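Local coordinates for cytochrome C-type biogenesis protein ccmF (Thermus thermophilus, PDB 6ZMQ), which probably acts as a membrane-embedded heme lyase of cytochrome c maturation, binding heme b and helping to attach heme to apocytochrome c, at residues 226-238 against 261-275. Numbering follows the deposited sequence.
Sequences WTLIAWGFLTAGK and ENASFIPWLLATAFL. With PTY (phosphatidylethanolamine), chain F.
Trp231 inserts its indole as a knob into a hole formed by Trp268, Ala271, Thr272 and Leu275. Leu275 comes in at about a right angle and lays CD1 over one face of the indole, 3.9 Å from the centroid of the five-membered ring, a CH-pi contact. The ring edge faces the other helix: NE1 of Trp231 donates to OG1 of Thr272 at 2.7 Å, with an N-H...O angle of 153° and the oxygen close to the indole plane. That hydroxyl in turn donates to Trp268 O, one turn back in its own helix and nearly in line with the carbonyl bond. OG1 is thus gripped as acceptor and donor, which, together with Leu275 over the face, probably limits rotation of the indole. With CG anti to the backbone N in both tryptophans, the two indoles come beside each other but slid apart, planes at 27°, with little overlap. One turn on, CD2 of Leu234 rests 3.7 Å from CB of Ala271. At the far end, Lys238 bends at chi2 and chi3 and carries CE to 3.4 Å from Ser264 O, while NZ makes a weak hydrogen bond to Glu261 O; its charge also meets Trp255 in a cation-pi contact, and the Glu261 carboxylate is salt-bridged to Arg310. At the opposite end CG2 of Thr227 packs on CE2 of Phe274. Leu228, Trp231 and Leu275 also touch the heme, whose iron His276 binds axially. Two predicted transmembrane helices, antiparallel but well slanted, thus pack together, with Lys238 reaching the 3-10 turn and loop before the second, and form part of the heme b pocket of this CcmF-family protein.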
loop_
_atom_site.group_PDB
_atom_site.type_symbol
_atom_site.label_atom_id
_atom_site.label_comp_id
_atom_site.label_asym_id
_atom_site.label_seq_id
_atom_site.Cartn_x
_atom_site.Cartn_y
_atom_site.Cartn_z
ATOM N N TRP A 226 11.284 -1.857 10.958
ATOM C CA TRP A 226 11.067 -1.139 9.702
ATOM C C TRP A 226 10.419 -2.037 8.662
ATOM O O TRP A 226 9.609 -1.570 7.858
ATOM C CB TRP A 226 12.378 -0.602 9.132
ATOM C CG TRP A 226 12.917 0.574 9.829
ATOM C CD1 TRP A 226 12.641 1.882 9.574
ATOM C CD2 TRP A 226 13.892 0.563 10.871
ATOM N NE1 TRP A 226 13.374 2.694 10.408
ATOM C CE2 TRP A 226 14.146 1.906 11.220
ATOM C CE3 TRP A 226 14.560 -0.455 11.561
ATOM C CZ2 TRP A 226 15.040 2.256 12.229
ATOM C CZ3 TRP A 226 15.451 -0.104 12.564
ATOM C CH2 TRP A 226 15.683 1.239 12.888
ATOM N N THR A 227 10.762 -3.330 8.669
ATOM C CA THR A 227 10.123 -4.283 7.766
ATOM C C THR A 227 8.644 -4.456 8.094
ATOM O O THR A 227 7.794 -4.371 7.194
ATOM C CB THR A 227 10.842 -5.633 7.834
ATOM O OG1 THR A 227 10.545 -6.281 9.079
ATOM C CG2 THR A 227 12.343 -5.427 7.736
ATOM N N LEU A 228 8.311 -4.625 9.386
ATOM C CA LEU A 228 6.904 -4.762 9.775
ATOM C C LEU A 228 6.122 -3.468 9.552
ATOM O O LEU A 228 5.028 -3.506 8.979
ATOM C CB LEU A 228 6.774 -5.195 11.238
ATOM C CG LEU A 228 5.310 -5.198 11.730
ATOM C CD1 LEU A 228 4.419 -6.258 11.050
ATOM C CD2 LEU A 228 5.182 -5.228 13.217
ATOM N N ILE A 229 6.694 -2.320 9.932
ATOM C CA ILE A 229 6.025 -1.027 9.804
ATOM C C ILE A 229 5.873 -0.625 8.336
ATOM O O ILE A 229 4.836 -0.080 7.938
ATOM C CB ILE A 229 6.786 0.012 10.659
ATOM C CG1 ILE A 229 6.252 -0.013 12.103
ATOM C CG2 ILE A 229 6.819 1.413 10.050
ATOM C CD1 ILE A 229 7.111 0.690 13.146
ATOM N N ALA A 230 6.852 -0.971 7.494
ATOM C CA ALA A 230 6.765 -0.736 6.053
ATOM C C ALA A 230 5.669 -1.572 5.422
ATOM O O ALA A 230 4.903 -1.077 4.583
ATOM C CB ALA A 230 8.089 -1.092 5.384
ATOM N N TRP A 231 5.564 -2.839 5.841
ATOM C CA TRP A 231 4.480 -3.683 5.362
ATOM C C TRP A 231 3.129 -3.246 5.916
ATOM O O TRP A 231 2.105 -3.440 5.255
ATOM C CB TRP A 231 4.764 -5.126 5.739
ATOM C CG TRP A 231 3.724 -6.084 5.279
ATOM C CD1 TRP A 231 3.721 -6.761 4.102
ATOM C CD2 TRP A 231 2.531 -6.492 5.980
ATOM N NE1 TRP A 231 2.605 -7.551 4.011
ATOM C CE2 TRP A 231 1.857 -7.401 5.148
ATOM C CE3 TRP A 231 1.960 -6.157 7.215
ATOM C CZ2 TRP A 231 0.658 -7.985 5.508
ATOM C CZ3 TRP A 231 0.758 -6.742 7.570
ATOM C CH2 TRP A 231 0.129 -7.654 6.725
ATOM N N GLY A 232 3.094 -2.699 7.130
ATOM C CA GLY A 232 1.844 -2.202 7.684
ATOM C C GLY A 232 1.334 -0.980 6.955
ATOM O O GLY A 232 0.126 -0.849 6.714
ATOM N N PHE A 233 2.255 -0.109 6.534
ATOM C CA PHE A 233 1.882 1.039 5.719
ATOM C C PHE A 233 1.466 0.598 4.313
ATOM O O PHE A 233 0.508 1.142 3.746
ATOM C CB PHE A 233 3.037 2.037 5.702
ATOM C CG PHE A 233 3.112 2.884 6.953
ATOM C CD1 PHE A 233 1.965 3.458 7.480
ATOM C CD2 PHE A 233 4.320 3.068 7.623
ATOM C CE1 PHE A 233 2.016 4.230 8.633
ATOM C CE2 PHE A 233 4.373 3.840 8.790
ATOM C CZ PHE A 233 3.221 4.417 9.285
ATOM N N LEU A 234 2.133 -0.430 3.764
ATOM C CA LEU A 234 1.698 -1.039 2.500
ATOM C C LEU A 234 0.316 -1.689 2.589
ATOM O O LEU A 234 -0.497 -1.535 1.665
ATOM C CB LEU A 234 2.727 -2.066 2.008
ATOM C CG LEU A 234 3.711 -1.666 0.901
ATOM C CD1 LEU A 234 4.574 -0.513 1.241
ATOM C CD2 LEU A 234 4.603 -2.861 0.562
ATOM N N THR A 235 0.034 -2.440 3.663
ATOM C CA THR A 235 -1.255 -3.127 3.747
ATOM C C THR A 235 -2.389 -2.137 4.002
ATOM O O THR A 235 -3.478 -2.283 3.432
ATOM C CB THR A 235 -1.224 -4.286 4.776
ATOM O OG1 THR A 235 -2.369 -5.132 4.596
ATOM C CG2 THR A 235 -1.138 -3.879 6.244
ATOM N N ALA A 236 -2.142 -1.100 4.821
ATOM C CA ALA A 236 -3.134 -0.049 5.017
ATOM C C ALA A 236 -3.376 0.755 3.739
ATOM O O ALA A 236 -4.509 1.162 3.461
ATOM C CB ALA A 236 -2.719 0.854 6.175
ATOM N N GLY A 237 -2.324 0.957 2.933
ATOM C CA GLY A 237 -2.497 1.586 1.631
ATOM C C GLY A 237 -3.327 0.766 0.655
ATOM O O GLY A 237 -4.182 1.312 -0.050
ATOM N N LYS A 238 -3.078 -0.550 0.583
ATOM C CA LYS A 238 -3.837 -1.388 -0.351
ATOM C C LYS A 238 -5.299 -1.546 0.069
ATOM O O LYS A 238 -6.207 -1.437 -0.770
ATOM C CB LYS A 238 -3.158 -2.748 -0.530
ATOM C CG LYS A 238 -3.640 -3.616 -1.742
ATOM C CD LYS A 238 -4.043 -2.899 -3.070
ATOM C CE LYS A 238 -2.972 -2.048 -3.801
ATOM N NZ LYS A 238 -3.640 -1.153 -4.807
ATOM N N GLU A 261 -2.964 -0.205 -11.081
ATOM C CA GLU A 261 -3.509 -0.586 -9.781
ATOM C C GLU A 261 -2.856 -1.829 -9.200
ATOM O O GLU A 261 -2.479 -1.842 -8.022
ATOM C CB GLU A 261 -5.016 -0.801 -9.902
ATOM C CG GLU A 261 -5.762 0.489 -10.076
ATOM C CD GLU A 261 -5.714 1.363 -8.854
ATOM O OE1 GLU A 261 -5.871 2.584 -9.027
ATOM O OE2 GLU A 261 -5.610 0.845 -7.720
ATOM N N ASN A 262 -2.714 -2.888 -10.003
ATOM C CA ASN A 262 -2.090 -4.113 -9.506
ATOM C C ASN A 262 -0.578 -3.959 -9.352
ATOM O O ASN A 262 0.069 -4.797 -8.720
ATOM C CB ASN A 262 -2.490 -5.295 -10.400
ATOM C CG ASN A 262 -1.993 -5.174 -11.837
ATOM O OD1 ASN A 262 -1.468 -4.139 -12.267
ATOM N ND2 ASN A 262 -2.201 -6.239 -12.607
ATOM N N ALA A 263 -0.009 -2.897 -9.938
ATOM C CA ALA A 263 1.378 -2.505 -9.702
ATOM C C ALA A 263 1.639 -2.055 -8.267
ATOM O O ALA A 263 2.799 -1.923 -7.877
ATOM C CB ALA A 263 1.768 -1.392 -10.672
ATOM N N SER A 264 0.604 -1.694 -7.512
ATOM C CA SER A 264 0.729 -1.555 -6.067
ATOM C C SER A 264 0.338 -2.824 -5.322
ATOM O O SER A 264 0.311 -2.821 -4.087
ATOM C CB SER A 264 -0.099 -0.368 -5.568
ATOM O OG SER A 264 -0.008 0.723 -6.474
ATOM N N PHE A 265 0.021 -3.895 -6.046
ATOM C CA PHE A 265 -0.229 -5.216 -5.487
ATOM C C PHE A 265 1.027 -6.085 -5.497
ATOM O O PHE A 265 1.243 -6.835 -4.540
ATOM C CB PHE A 265 -1.359 -5.900 -6.260
ATOM C CG PHE A 265 -1.787 -7.237 -5.699
ATOM C CD1 PHE A 265 -1.920 -7.434 -4.326
ATOM C CD2 PHE A 265 -2.101 -8.285 -6.558
ATOM C CE1 PHE A 265 -2.337 -8.662 -3.820
ATOM C CE2 PHE A 265 -2.515 -9.517 -6.063
ATOM C CZ PHE A 265 -2.633 -9.705 -4.689
ATOM N N ILE A 266 1.840 -6.007 -6.556
ATOM C CA ILE A 266 3.187 -6.601 -6.621
ATOM C C ILE A 266 4.097 -6.282 -5.423
ATOM O O ILE A 266 4.652 -7.247 -4.873
ATOM C CB ILE A 266 3.900 -6.268 -7.959
ATOM C CG1 ILE A 266 3.243 -6.948 -9.171
ATOM C CG2 ILE A 266 5.387 -6.650 -7.969
ATOM C CD1 ILE A 266 2.695 -6.010 -10.217
ATOM N N PRO A 267 4.291 -5.020 -4.949
ATOM C CA PRO A 267 5.190 -4.832 -3.782
ATOM C C PRO A 267 4.647 -5.416 -2.489
ATOM O O PRO A 267 5.404 -6.073 -1.752
ATOM C CB PRO A 267 5.325 -3.306 -3.675
ATOM C CG PRO A 267 4.809 -2.776 -4.927
ATOM C CD PRO A 267 3.754 -3.704 -5.336
ATOM N N TRP A 268 3.341 -5.213 -2.229
ATOM C CA TRP A 268 2.662 -5.735 -1.045
ATOM C C TRP A 268 2.776 -7.251 -0.934
ATOM O O TRP A 268 2.872 -7.788 0.181
ATOM C CB TRP A 268 1.177 -5.346 -1.066
ATOM C CG TRP A 268 0.436 -5.925 0.119
ATOM C CD1 TRP A 268 0.372 -5.385 1.363
ATOM C CD2 TRP A 268 -0.291 -7.170 0.185
ATOM N NE1 TRP A 268 -0.351 -6.199 2.191
ATOM C CE2 TRP A 268 -0.765 -7.302 1.498
ATOM C CE3 TRP A 268 -0.556 -8.193 -0.733
ATOM C CZ2 TRP A 268 -1.514 -8.397 1.918
ATOM C CZ3 TRP A 268 -1.307 -9.280 -0.313
ATOM C CH2 TRP A 268 -1.776 -9.371 0.999
ATOM N N LEU A 269 2.741 -7.951 -2.070
ATOM C CA LEU A 269 2.958 -9.395 -2.082
ATOM C C LEU A 269 4.368 -9.748 -1.606
ATOM O O LEU A 269 4.544 -10.570 -0.694
ATOM C CB LEU A 269 2.695 -9.942 -3.489
ATOM C CG LEU A 269 1.227 -10.104 -3.906
ATOM C CD1 LEU A 269 1.108 -10.493 -5.384
ATOM C CD2 LEU A 269 0.503 -11.087 -3.021
ATOM N N LEU A 270 5.382 -9.083 -2.174
ATOM C CA LEU A 270 6.770 -9.457 -1.905
ATOM C C LEU A 270 7.176 -9.051 -0.497
ATOM O O LEU A 270 7.810 -9.835 0.226
ATOM C CB LEU A 270 7.685 -8.821 -2.954
ATOM C CG LEU A 270 7.355 -9.216 -4.395
ATOM C CD1 LEU A 270 7.863 -8.185 -5.411
ATOM C CD2 LEU A 270 7.857 -10.619 -4.712
ATOM N N ALA A 271 6.713 -7.871 -0.061
ATOM C CA ALA A 271 6.898 -7.434 1.319
ATOM C C ALA A 271 6.154 -8.318 2.315
ATOM O O ALA A 271 6.509 -8.334 3.496
ATOM C CB ALA A 271 6.469 -5.976 1.480
ATOM N N THR A 272 5.316 -9.197 1.821
ATOM C CA THR A 272 4.680 -10.174 2.717
ATOM C C THR A 272 5.553 -11.410 2.731
ATOM O O THR A 272 5.838 -11.925 3.787
ATOM C CB THR A 272 3.366 -10.666 2.153
ATOM O OG1 THR A 272 2.710 -9.421 2.085
ATOM C CG2 THR A 272 2.608 -11.514 3.138
ATOM N N ALA A 273 6.004 -11.846 1.578
ATOM C CA ALA A 273 6.861 -13.035 1.549
ATOM C C ALA A 273 8.127 -12.728 2.329
ATOM O O ALA A 273 8.584 -13.517 3.125
ATOM C CB ALA A 273 7.172 -13.330 0.123
ATOM N N PHE A 274 8.620 -11.533 2.129
ATOM C CA PHE A 274 9.851 -11.110 2.815
ATOM C C PHE A 274 9.620 -11.076 4.313
ATOM O O PHE A 274 10.434 -11.547 5.008
ATOM C CB PHE A 274 10.273 -9.754 2.287
ATOM C CG PHE A 274 11.312 -9.085 3.117
ATOM C CD1 PHE A 274 12.479 -9.718 3.387
ATOM C CD2 PHE A 274 11.094 -7.840 3.631
ATOM C CE1 PHE A 274 13.426 -9.084 4.150
ATOM C CE2 PHE A 274 12.039 -7.208 4.395
ATOM C CZ PHE A 274 13.210 -7.832 4.652
ATOM N N LEU A 275 8.471 -10.621 4.766
ATOM C CA LEU A 275 8.192 -10.546 6.209
ATOM C C LEU A 275 8.305 -11.941 6.836
ATOM O O LEU A 275 8.934 -12.092 7.858
ATOM C CB LEU A 275 6.782 -9.984 6.304
ATOM C CG LEU A 275 6.409 -9.365 7.626
ATOM C CD1 LEU A 275 5.118 -8.628 7.507
ATOM C CD2 LEU A 275 6.254 -10.444 8.643
HETATM C C1 PTY F . 11.557 2.427 13.654
HETATM C C2 PTY F . 14.985 -3.862 15.903
HETATM C C3 PTY F . 15.196 -2.455 16.464
HETATM O O4 PTY F . 11.136 3.514 12.882
HETATM C C5 PTY F . 12.486 1.805 15.925
HETATM C C6 PTY F . 11.960 2.938 15.033
HETATM O O7 PTY F . 10.807 3.482 15.618
HETATM C C8 PTY F . 10.915 4.740 16.231
HETATM O O10 PTY F . 11.820 4.981 16.960
HETATM C C11 PTY F . 9.845 5.804 15.965
HETATM C C12 PTY F . 10.300 7.160 16.507
HETATM C C13 PTY F . 9.272 8.262 16.227
HETATM C C14 PTY F . 7.947 7.956 16.928
HETATM C C15 PTY F . 7.073 9.210 16.992
HETATM C C16 PTY F . 5.611 8.774 17.087
HETATM C C17 PTY F . 4.679 9.842 16.506
HETATM C C18 PTY F . 4.033 9.446 15.168
HETATM C C19 PTY F . 3.719 7.951 15.037
HETATM C C20 PTY F . 2.370 7.731 14.345
HETATM C C21 PTY F . 2.424 8.121 12.864
HETATM C C22 PTY F . 1.050 7.876 12.230
HETATM C C23 PTY F . 1.145 7.626 10.721
HETATM C C24 PTY F . 0.613 8.849 9.963
HETATM C C25 PTY F . -0.361 8.416 8.863
HETATM C C26 PTY F . -1.083 9.630 8.275
HETATM C C27 PTY F . -2.431 9.200 7.698
HETATM C C28 PTY F . -3.393 10.383 7.772
HETATM C C29 PTY F . -4.818 9.893 8.007
HETATM C C30 PTY F . 10.101 3.249 11.977
HETATM C C31 PTY F . 9.386 4.401 11.266
HETATM O O30 PTY F . 9.785 2.129 11.745
HETATM C C32 PTY F . 8.801 5.443 12.219
HETATM C C33 PTY F . 7.942 6.415 11.407
HETATM C C34 PTY F . 6.605 6.660 12.106
HETATM C C35 PTY F . 5.542 6.936 11.045
HETATM C C36 PTY F . 5.857 8.264 10.351
HETATM C C37 PTY F . 4.564 8.953 9.898
HETATM C C38 PTY F . 4.860 10.292 9.214
HETATM C C39 PTY F . 3.587 10.949 8.679
HETATM C C40 PTY F . 3.676 12.465 8.852
HETATM C C41 PTY F . 2.348 13.127 8.485
HETATM C C42 PTY F . 1.470 13.198 9.731
HETATM C C43 PTY F . 1.220 14.664 10.077
HETATM C C44 PTY F . -0.091 14.747 10.853
HETATM P P1 PTY F . 14.419 0.048 16.260
HETATM O O11 PTY F . 14.265 -1.559 15.918
HETATM O O12 PTY F . 15.862 0.440 16.052
HETATM O O13 PTY F . 14.092 0.270 17.718
HETATM O O14 PTY F . 13.421 0.961 15.295
HETATM N N1 PTY F . 15.745 -4.811 16.699
#